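Local coordinates for protein BPH (Thiobacillus denitrificans, PDB 5OVS) that assembles into a tetradecameric double ring as a bacterial proteasome homologue and probably hydrolyses proteins inside its inner cavity, at residues K[10-15]-K[112-117]. Numbering follows the deposited sequence.
Sequences GRIAIA and LIANPR
I14 drops from strand 11-15 onto the methyl of A114. Its CB lies 3.9 Å from A114 CB, and its CG2 keeps to the same methyl at 4.0 Å. On the other branch, a chi1 of -173° puts CG1 anti to the backbone N, and the extended chain then carries CD1 on to L112 O, 3.8 Å away. That tip again touches A114 CB. A114 CB is thus met by three carbons of one isoleucine, and I12 adds a fourth with CG2, at 3.9 Å from A114 CB. In I12 it is CG2 that stands anti to the backbone N; CG1, placed beside that N, carries CD1 to 3.3 Å from N115 O, with P116 O next nearest.

At the end of the strand, N115 OD1 accepts from R117 N at 2.8 Å, an Asx turn that bends the chain toward strand 118-122. The same OD1 sits above one face of the R117 guanidinium, toward its rim, and R117 NE and NH2 form salt bridges with D72 and D43.

The two strands belong to different sheets, their axes 7.1 Å apart at closest approach and their directions 145° apart; these are probably the two facing sheets of the four-layer alpha-beta-beta-alpha sandwich, as in proteasome subunits and other Ntn hydrolases. I5 and M186, from the strands flanking 11-16 in its sheet, also touch A114. No hydrogen bond joins the two segments: methyls and backbone oxygens meet by van der Waals contact, consistent with burial of hydrocarbon surface rather than directional bonds joining the sheets here.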
loop_
_atom_site.group_PDB
_atom_site.type_symbol
_atom_site.label_atom_id
_atom_site.label_comp_id
_atom_site.label_asym_id
_atom_site.label_seq_id
_atom_site.Cartn_x
_atom_site.Cartn_y
_atom_site.Cartn_z
ATOM N N GLY K 10 29.403 3.579 -48.462
ATOM C CA GLY K 10 29.042 2.368 -49.214
ATOM C C GLY K 10 29.259 1.062 -48.459
ATOM O O GLY K 10 29.204 -0.022 -49.046
ATOM N N ARG K 11 29.471 1.175 -47.150
ATOM C CA ARG K 11 29.829 0.058 -46.284
ATOM C C ARG K 11 28.878 0.054 -45.091
ATOM O O ARG K 11 28.492 1.114 -44.617
ATOM C CB ARG K 11 31.252 0.256 -45.771
ATOM C CG ARG K 11 32.357 -0.215 -46.695
ATOM C CD ARG K 11 32.738 -1.624 -46.307
ATOM N NE ARG K 11 34.000 -2.084 -46.867
ATOM C CZ ARG K 11 35.143 -2.207 -46.185
ATOM N NH1 ARG K 11 35.236 -1.893 -44.888
ATOM N NH2 ARG K 11 36.228 -2.642 -46.820
ATOM N N ILE K 12 28.535 -1.132 -44.592
ATOM C CA ILE K 12 27.659 -1.263 -43.439
ATOM C C ILE K 12 28.390 -2.070 -42.386
ATOM O O ILE K 12 28.983 -3.096 -42.695
ATOM C CB ILE K 12 26.320 -1.922 -43.825
ATOM C CG1 ILE K 12 25.414 -0.892 -44.503
ATOM C CG2 ILE K 12 25.623 -2.521 -42.616
ATOM C CD1 ILE K 12 24.207 -1.481 -45.208
ATOM N N ALA K 13 28.367 -1.588 -41.142
ATOM C CA ALA K 13 29.000 -2.302 -40.040
ATOM C C ALA K 13 28.083 -2.435 -38.847
ATOM O O ALA K 13 27.114 -1.695 -38.705
ATOM C CB ALA K 13 30.289 -1.632 -39.628
ATOM N N ILE K 14 28.395 -3.413 -38.007
ATOM C CA ILE K 14 27.601 -3.714 -36.829
ATOM C C ILE K 14 28.544 -4.254 -35.761
ATOM O O ILE K 14 29.462 -5.027 -36.070
ATOM C CB ILE K 14 26.442 -4.688 -37.159
ATOM C CG1 ILE K 14 25.515 -4.855 -35.955
ATOM C CG2 ILE K 14 26.954 -6.041 -37.652
ATOM C CD1 ILE K 14 24.230 -5.586 -36.267
ATOM N N ALA K 15 28.363 -3.804 -34.517
ATOM C CA ALA K 15 29.249 -4.236 -33.430
ATOM C C ALA K 15 28.511 -4.501 -32.127
ATOM O O ALA K 15 27.341 -4.168 -31.981
ATOM C CB ALA K 15 30.356 -3.218 -33.218
ATOM N N LEU K 112 19.499 -4.492 -33.332
ATOM C CA LEU K 112 19.934 -3.848 -34.558
ATOM C C LEU K 112 20.109 -4.954 -35.621
ATOM O O LEU K 112 20.545 -6.058 -35.307
ATOM C CB LEU K 112 21.220 -3.078 -34.318
ATOM C CG LEU K 112 21.114 -2.021 -33.203
ATOM C CD1 LEU K 112 22.480 -1.442 -32.902
ATOM C CD2 LEU K 112 20.152 -0.917 -33.599
ATOM N N ILE K 113 19.720 -4.655 -36.855
ATOM C CA ILE K 113 19.761 -5.603 -37.972
ATOM C C ILE K 113 20.527 -4.975 -39.127
ATOM O O ILE K 113 20.074 -3.995 -39.710
ATOM C CB ILE K 113 18.355 -5.936 -38.459
ATOM C CG1 ILE K 113 17.579 -6.613 -37.340
ATOM C CG2 ILE K 113 18.412 -6.834 -39.714
ATOM C CD1 ILE K 113 16.094 -6.639 -37.577
ATOM N N ALA K 114 21.688 -5.540 -39.437
ATOM C CA ALA K 114 22.512 -5.080 -40.540
ATOM C C ALA K 114 22.391 -6.060 -41.702
ATOM O O ALA K 114 22.568 -7.252 -41.534
ATOM C CB ALA K 114 23.957 -4.983 -40.100
ATOM N N ASN K 115 22.076 -5.553 -42.884
ATOM C CA ASN K 115 22.234 -6.348 -44.109
ATOM C C ASN K 115 22.527 -5.454 -45.311
ATOM O O ASN K 115 22.344 -4.237 -45.236
ATOM C CB ASN K 115 21.023 -7.261 -44.338
ATOM C CG ASN K 115 19.759 -6.496 -44.685
ATOM O OD1 ASN K 115 19.654 -5.876 -45.743
ATOM N ND2 ASN K 115 18.773 -6.580 -43.807
ATOM N N PRO K 116 22.987 -6.049 -46.428
ATOM C CA PRO K 116 23.348 -5.212 -47.561
ATOM C C PRO K 116 22.308 -4.152 -47.948
ATOM O O PRO K 116 22.686 -3.096 -48.461
ATOM C CB PRO K 116 23.552 -6.231 -48.691
ATOM C CG PRO K 116 24.055 -7.443 -47.988
ATOM C CD PRO K 116 23.310 -7.467 -46.675
ATOM N N ARG K 117 21.025 -4.400 -47.699
ATOM C CA ARG K 117 20.005 -3.452 -48.134
ATOM C C ARG K 117 19.660 -2.346 -47.125
ATOM O O ARG K 117 18.782 -1.540 -47.385
ATOM C CB ARG K 117 18.774 -4.206 -48.653
ATOM C CG ARG K 117 19.098 -4.912 -49.975
ATOM C CD ARG K 117 18.308 -6.179 -50.281
ATOM N NE ARG K 117 18.283 -7.196 -49.220
ATOM C CZ ARG K 117 19.308 -7.966 -48.854
ATOM N NH1 ARG K 117 20.504 -7.840 -49.421
ATOM N NH2 ARG K 117 19.135 -8.860 -47.887
#